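Local coordinates for 6-phosphogluconate dehydrogenase (PDB 5U5G), which probably catalyses the NADP-dependent reduction of (2-oxopropyl)phosphonic acid, a late step of fosfomycin biosynthesis in pseudomonads, at residues V28-R33 / Q44-A49; L96-P101 / L172-N177. All coordinates share one frame; numbering follows the deposited sequence.

Contact 1. Residues V28-R33 / Q44-A49; sequences VHVHNR and QGAVWA. With NAP (NADP nicotinamide-adenine-dinucleotide phosphate), chain E.
His29 and Val47 project together from one face of the sheet. Val47 CB sits over one face of the imidazole, 3.6 Å from the centroid of the His29 ring; on that same face CG1 nears CE1 and CG2 nears NE2. Beneath them the backbones pair in parallel. Val47 N donates to Val28 O in the carbonyl plane, and Val47 O takes Val30 N at 2.8 Å. Val30 O then takes Ala49 N at 2.8 Å. On the other face of the sheet Val30 CG1 meets Ala46 CB at 4.0 Å. The indole of Trp48 leans along the chain, and Asn32 O meets its edge at Trp48 CH2. Beyond the last backbone bond, His31 ND1 donates to Ala49 O at 2.9 Å, with the oxygen in the ring plane. CG of His31 stands opposite the backbone N (chi1 176°), which turns the ring toward Ala49.

The strands 28-31 and 47-48 belong to a beta-alpha-beta unit of the Rossmann-type domain, with helix 39-43 as the crossover. That helix ends in a Schellman motif with Gly45, at positive phi, as its C-prime residue. A water bridges Gly45 O and Val28 N.

Past the end of strand 28-31 the chain grips the adenosine end of NADP. Asn32 OD1 accepts from the ribose hydroxyl O3B, and ND2 donates to the phosphate oxygen O1X. Arg33 bends at chi3 (60°). Arg33 NE donates to NADP O2X at 2.9 Å and Arg33 NH2 to NADP O3X at 2.8 Å, while one guanidinium face lies over the adenine. This grip on the 2'-phosphate is consistent with a preference for NADP. Further out, Leu10 N also bonds Asn32 OD1, and Ser34 and Lys37 bind the cofactor. Helix 52-58 packs on His29 and His31.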
# COMPACT_ATOMS: atom_id res chain seq x y z
N VAL A 28 9.63 -15.27 31.09
CA VAL A 28 10.49 -14.39 30.31
C VAL A 28 11.42 -13.64 31.25
O VAL A 28 10.96 -12.95 32.17
CB VAL A 28 9.68 -13.38 29.46
CG1 VAL A 28 10.62 -12.62 28.53
CG2 VAL A 28 8.57 -14.08 28.66
N HIS A 29 12.72 -13.75 31.00
CA HIS A 29 13.71 -12.93 31.67
C HIS A 29 14.15 -11.81 30.72
O HIS A 29 14.44 -12.06 29.55
CB HIS A 29 14.90 -13.78 32.11
CG HIS A 29 14.56 -14.73 33.22
ND1 HIS A 29 15.45 -15.05 34.22
CD2 HIS A 29 13.42 -15.40 33.50
CE1 HIS A 29 14.88 -15.90 35.06
NE2 HIS A 29 13.65 -16.12 34.65
N VAL A 30 14.18 -10.59 31.22
CA VAL A 30 14.33 -9.43 30.36
C VAL A 30 15.53 -8.61 30.81
O VAL A 30 15.85 -8.54 32.00
CB VAL A 30 13.06 -8.56 30.32
CG1 VAL A 30 11.91 -9.35 29.72
CG2 VAL A 30 12.72 -8.03 31.72
N HIS A 31 16.20 -8.02 29.83
CA HIS A 31 17.31 -7.11 30.04
C HIS A 31 17.20 -5.92 29.09
O HIS A 31 16.86 -6.08 27.92
CB HIS A 31 18.66 -7.78 29.81
CG HIS A 31 19.81 -6.83 29.92
ND1 HIS A 31 20.28 -6.37 31.13
CD2 HIS A 31 20.56 -6.21 28.97
CE1 HIS A 31 21.28 -5.53 30.93
NE2 HIS A 31 21.47 -5.41 29.63
N ASN A 32 17.52 -4.74 29.61
CA ASN A 32 17.61 -3.54 28.79
C ASN A 32 18.65 -2.63 29.42
O ASN A 32 18.85 -2.64 30.64
CB ASN A 32 16.26 -2.83 28.67
CG ASN A 32 16.25 -1.74 27.61
OD1 ASN A 32 16.46 -2.01 26.42
ND2 ASN A 32 15.97 -0.51 28.02
N ARG A 33 19.34 -1.86 28.57
CA ARG A 33 20.27 -0.85 29.06
C ARG A 33 19.59 0.10 30.03
O ARG A 33 20.15 0.44 31.08
CB ARG A 33 20.88 -0.09 27.87
CG ARG A 33 21.66 1.15 28.25
CD ARG A 33 22.20 1.88 27.01
NE ARG A 33 21.15 2.32 26.09
CZ ARG A 33 21.39 3.03 24.99
NH1 ARG A 33 22.63 3.37 24.68
NH2 ARG A 33 20.39 3.40 24.21
N GLN A 44 4.16 -7.37 35.36
CA GLN A 44 3.32 -8.35 34.70
C GLN A 44 3.95 -9.75 34.65
O GLN A 44 3.46 -10.60 33.90
CB GLN A 44 2.98 -7.87 33.30
CG GLN A 44 2.18 -6.58 33.30
CD GLN A 44 2.17 -5.92 31.93
OE1 GLN A 44 3.09 -6.11 31.13
NE2 GLN A 44 1.14 -5.15 31.65
N GLY A 45 4.99 -10.00 35.43
CA GLY A 45 5.53 -11.34 35.56
C GLY A 45 6.92 -11.58 34.98
O GLY A 45 7.47 -12.66 35.21
N ALA A 46 7.49 -10.64 34.24
CA ALA A 46 8.85 -10.86 33.74
C ALA A 46 9.86 -10.78 34.89
O ALA A 46 9.59 -10.20 35.94
CB ALA A 46 9.21 -9.85 32.67
N VAL A 47 11.04 -11.36 34.67
CA VAL A 47 12.12 -11.40 35.65
C VAL A 47 13.28 -10.55 35.13
O VAL A 47 13.79 -10.77 34.03
CB VAL A 47 12.59 -12.84 35.92
CG1 VAL A 47 13.73 -12.85 36.94
CG2 VAL A 47 11.43 -13.72 36.41
N TRP A 48 13.73 -9.59 35.95
CA TRP A 48 14.82 -8.72 35.55
C TRP A 48 16.16 -9.46 35.56
O TRP A 48 16.50 -10.12 36.55
CB TRP A 48 14.90 -7.50 36.48
CG TRP A 48 16.08 -6.60 36.23
CD1 TRP A 48 17.14 -6.38 37.07
CD2 TRP A 48 16.32 -5.79 35.07
NE1 TRP A 48 18.02 -5.48 36.51
CE2 TRP A 48 17.54 -5.11 35.29
CE3 TRP A 48 15.63 -5.58 33.87
CZ2 TRP A 48 18.08 -4.22 34.35
CZ3 TRP A 48 16.17 -4.70 32.94
CH2 TRP A 48 17.38 -4.03 33.18
N ALA A 49 16.90 -9.36 34.46
CA ALA A 49 18.30 -9.78 34.39
C ALA A 49 19.16 -8.52 34.30
O ALA A 49 18.97 -7.73 33.36
CB ALA A 49 18.55 -10.70 33.19
PA NAP E . 13.44 1.87 20.20
O1A NAP E . 14.22 3.08 19.85
O2A NAP E . 12.02 1.98 20.71
O5B NAP E . 14.30 0.95 21.29
C5B NAP E . 15.60 0.79 20.78
C4B NAP E . 16.27 -0.32 21.62
O4B NAP E . 17.64 -0.47 21.27
C3B NAP E . 16.15 0.04 23.14
O3B NAP E . 16.04 -1.14 23.88
C2B NAP E . 17.55 0.63 23.40
O2B NAP E . 18.01 0.50 24.65
C1B NAP E . 18.38 -0.34 22.47
N9A NAP E . 19.67 0.27 22.20
C8A NAP E . 20.01 1.26 21.26
N7A NAP E . 21.32 1.62 21.31
C5A NAP E . 21.84 0.83 22.34
C6A NAP E . 23.12 0.72 22.90
N6A NAP E . 24.16 1.48 22.43
N1A NAP E . 23.38 -0.14 23.92
C2A NAP E . 22.32 -0.87 24.36
N3A NAP E . 21.05 -0.89 23.93
C4A NAP E . 20.83 -0.01 22.91
O3 NAP E . 13.50 1.11 18.75
PN NAP E . 12.25 0.15 18.44
O1N NAP E . 11.95 -0.79 19.53
O2N NAP E . 11.18 0.81 17.59
O5D NAP E . 12.94 -0.89 17.22
C5D NAP E . 13.74 -1.85 17.75
C4D NAP E . 14.09 -2.79 16.62
O4D NAP E . 12.88 -3.35 16.04
C3D NAP E . 14.81 -1.97 15.46
O3D NAP E . 15.81 -2.78 14.90
C2D NAP E . 13.69 -1.72 14.48
O2D NAP E . 14.13 -1.63 13.15
C1D NAP E . 12.87 -3.04 14.65
N1N NAP E . 11.49 -2.87 14.26
C2N NAP E . 10.66 -1.87 14.84
C3N NAP E . 9.34 -1.81 14.47
C7N NAP E . 8.44 -0.82 15.07
O7N NAP E . 7.24 -0.76 14.81
N7N NAP E . 8.94 0.07 16.01
C4N NAP E . 8.73 -2.80 13.51
C5N NAP E . 9.68 -3.77 12.96
C6N NAP E . 10.97 -3.77 13.32
P2B NAP E . 17.48 1.83 25.82
O1X NAP E . 16.06 1.39 26.02
O2X NAP E . 18.44 1.64 27.00
O3X NAP E . 17.71 3.04 24.94
O HOH W 1 8.13 -14.70 33.37

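Contact 2. Residues L96-P101 / L172-N177; sequences LSTIAP and LKILNN. With 7VD ((2-oxopropyl)phosphonic acid), chain F; NAP (NADP nicotinamide-adenine-dinucleotide phosphate), chain E.
The chain of Lys173 passes Thr98 nearly square on, and this is the tight part of the contact. Thr98 OG1 lies 3.3 Å from Lys173 CE, and Thr98 CG2 rests 3.7 Å from Lys173 CG. The lysine chain bends at chi2 (71°) and then runs extended past the threonine to the ligands. Lys173 NZ donates to the ketone oxygen O7 of (2-oxopropyl)phosphonic acid at 2.7 Å. Asn177 ND2 reaches O7 of the same ligand at 2.9 Å. The amide of Asn177 is steadied at its other end: OD1 accepts from Lys173 NZ on a lone pair and from Asn176 ND2, both in the carbonyl plane. Two donors on the ketone would probably polarise it for reduction. Thr98 N holds the nicotinamide ribose through O3D of NADP.

The looser side is apolar and still buried. There Ile174 CD1 comes up against CD and CG of the Pro101 ring, with Pro101 CD 3.7 Å from Ile174 CD1.

The loop 96-101 follows strand 92-95 and leads into helix 101-113. Residues 172-177 are part of the long helix 168-196; strand 117-124 touches Lys173, and helix 236-247 covers Thr98 and Ile174.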
# COMPACT_ATOMS: atom_id res chain seq x y z
N LEU A 96 15.56 -10.10 16.39
CA LEU A 96 14.41 -9.48 15.76
C LEU A 96 14.70 -8.08 15.24
O LEU A 96 13.77 -7.41 14.77
CB LEU A 96 13.24 -9.42 16.74
CG LEU A 96 12.89 -10.71 17.45
CD1 LEU A 96 12.13 -10.37 18.72
CD2 LEU A 96 12.06 -11.61 16.54
N SER A 97 15.95 -7.64 15.31
CA SER A 97 16.32 -6.30 14.89
C SER A 97 16.44 -6.23 13.37
O SER A 97 16.63 -7.24 12.69
CB SER A 97 17.64 -5.87 15.53
OG SER A 97 17.67 -6.21 16.91
N THR A 98 16.35 -5.02 12.84
CA THR A 98 16.69 -4.78 11.45
C THR A 98 18.11 -4.25 11.41
O THR A 98 18.40 -3.18 11.94
CB THR A 98 15.71 -3.80 10.80
OG1 THR A 98 14.38 -4.32 10.95
CG2 THR A 98 16.02 -3.68 9.32
N ILE A 99 19.01 -5.03 10.80
CA ILE A 99 20.44 -4.74 10.78
C ILE A 99 20.95 -5.03 9.37
O ILE A 99 20.28 -5.69 8.57
CB ILE A 99 21.24 -5.57 11.80
CG1 ILE A 99 21.10 -7.06 11.49
CG2 ILE A 99 20.80 -5.29 13.24
CD1 ILE A 99 21.99 -7.94 12.36
N ALA A 100 22.16 -4.53 9.09
CA ALA A 100 22.78 -4.74 7.79
C ALA A 100 22.96 -6.23 7.50
O ALA A 100 23.30 -7.00 8.41
CB ALA A 100 24.14 -4.03 7.75
N PRO A 101 22.69 -6.67 6.27
CA PRO A 101 22.83 -8.10 5.95
C PRO A 101 24.22 -8.65 6.22
O PRO A 101 24.35 -9.78 6.71
CB PRO A 101 22.46 -8.16 4.45
CG PRO A 101 21.51 -6.97 4.26
CD PRO A 101 22.09 -5.90 5.16
N LEU A 172 15.52 -8.69 2.45
CA LEU A 172 14.10 -8.56 2.16
C LEU A 172 13.42 -7.53 3.07
O LEU A 172 12.57 -6.75 2.62
CB LEU A 172 13.43 -9.92 2.30
CG LEU A 172 13.82 -10.89 1.18
CD1 LEU A 172 13.57 -12.32 1.61
CD2 LEU A 172 13.03 -10.54 -0.08
N LYS A 173 13.78 -7.52 4.36
CA LYS A 173 13.19 -6.58 5.29
C LYS A 173 13.50 -5.14 4.90
O LYS A 173 12.61 -4.28 4.90
CB LYS A 173 13.69 -6.87 6.72
CG LYS A 173 13.40 -5.75 7.76
CD LYS A 173 11.90 -5.67 8.12
CE LYS A 173 11.63 -4.54 9.16
NZ LYS A 173 10.17 -4.22 9.28
N ILE A 174 14.76 -4.87 4.53
CA ILE A 174 15.17 -3.51 4.19
C ILE A 174 14.42 -3.01 2.95
O ILE A 174 13.98 -1.85 2.88
CB ILE A 174 16.70 -3.47 3.98
CG1 ILE A 174 17.44 -3.74 5.30
CG2 ILE A 174 17.14 -2.14 3.38
CD1 ILE A 174 18.91 -4.09 5.11
N LEU A 175 14.28 -3.87 1.95
CA LEU A 175 13.49 -3.53 0.76
C LEU A 175 12.01 -3.36 1.11
O LEU A 175 11.34 -2.46 0.58
CB LEU A 175 13.67 -4.63 -0.28
CG LEU A 175 14.45 -4.41 -1.58
CD1 LEU A 175 15.32 -3.18 -1.61
CD2 LEU A 175 15.26 -5.65 -1.89
N ASN A 176 11.47 -4.22 1.97
CA ASN A 176 10.10 -4.04 2.45
C ASN A 176 9.91 -2.64 3.04
O ASN A 176 8.93 -1.95 2.74
CB ASN A 176 9.77 -5.10 3.50
CG ASN A 176 8.45 -4.84 4.18
OD1 ASN A 176 7.39 -5.21 3.65
ND2 ASN A 176 8.49 -4.20 5.35
N ASN A 177 10.88 -2.20 3.86
CA ASN A 177 10.74 -0.95 4.58
C ASN A 177 10.99 0.27 3.70
O ASN A 177 10.44 1.34 3.97
CB ASN A 177 11.69 -0.93 5.78
CG ASN A 177 11.12 -1.68 6.95
OD1 ASN A 177 10.41 -2.68 6.77
ND2 ASN A 177 11.39 -1.19 8.15
P1 7VD F . 6.97 -2.16 10.43
C1 7VD F . 8.00 -0.90 11.22
O2 7VD F . 7.66 -2.91 9.31
O3 7VD F . 6.41 -3.14 11.43
O4 7VD F . 5.87 -1.29 9.88
C6 7VD F . 9.47 -0.90 10.87
O7 7VD F . 10.07 -1.95 10.66
C8 7VD F . 10.12 0.46 10.78
PA NAP E . 13.44 1.87 20.20
O1A NAP E . 14.22 3.08 19.85
O2A NAP E . 12.02 1.98 20.71
O5B NAP E . 14.30 0.95 21.29
C5B NAP E . 15.60 0.79 20.78
C4B NAP E . 16.27 -0.32 21.62
O4B NAP E . 17.64 -0.47 21.27
C3B NAP E . 16.15 0.04 23.14
O3B NAP E . 16.04 -1.14 23.88
C2B NAP E . 17.55 0.63 23.40
O2B NAP E . 18.01 0.50 24.65
C1B NAP E . 18.38 -0.34 22.47
N9A NAP E . 19.67 0.27 22.20
C8A NAP E . 20.01 1.26 21.26
N7A NAP E . 21.32 1.62 21.31
C5A NAP E . 21.84 0.83 22.34
C6A NAP E . 23.12 0.72 22.90
N6A NAP E . 24.16 1.48 22.43
N1A NAP E . 23.38 -0.14 23.92
C2A NAP E . 22.32 -0.87 24.36
N3A NAP E . 21.05 -0.89 23.93
C4A NAP E . 20.83 -0.01 22.91
O3 NAP E . 13.50 1.11 18.75
PN NAP E . 12.25 0.15 18.44
O1N NAP E . 11.95 -0.79 19.53
O2N NAP E . 11.18 0.81 17.59
O5D NAP E . 12.94 -0.89 17.22
C5D NAP E . 13.74 -1.85 17.75
C4D NAP E . 14.09 -2.79 16.62
O4D NAP E . 12.88 -3.35 16.04
C3D NAP E . 14.81 -1.97 15.46
O3D NAP E . 15.81 -2.78 14.90
C2D NAP E . 13.69 -1.72 14.48
O2D NAP E . 14.13 -1.63 13.15
C1D NAP E . 12.87 -3.04 14.65
N1N NAP E . 11.49 -2.87 14.26
C2N NAP E . 10.66 -1.87 14.84
C3N NAP E . 9.34 -1.81 14.47
C7N NAP E . 8.44 -0.82 15.07
O7N NAP E . 7.24 -0.76 14.81
N7N NAP E . 8.94 0.07 16.01
C4N NAP E . 8.73 -2.80 13.51
C5N NAP E . 9.68 -3.77 12.96
C6N NAP E . 10.97 -3.77 13.32
P2B NAP E . 17.48 1.83 25.82
O1X NAP E . 16.06 1.39 26.02
O2X NAP E . 18.44 1.64 27.00
O3X NAP E . 17.71 3.04 24.94

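How the contacts relate
Both contacts bind NADP, but at different ends. Contact 1 meets the adenosine and its 2'-phosphate; contact 2 meets the nicotinamide ribose and the bound (2-oxopropyl)phosphonic acid. Their centres are about 26 Å apart, and their nearest atoms about 10 Å. Contact 1 is centred about 19 Å from the chain centre, at an outermost strand, and is mostly buried with Val47 exposed. Contact 2 is fully buried near the centre of the chain. The two share no helix or strand. Contact 1 is a backbone ladder within the nucleotide-binding domain, whereas contact 2 joins that domain's loop to helix 168-196 mainly through side chains. Arginine and asparagine hold a phosphate in one; lysine and asparagine hold a ketone in the other.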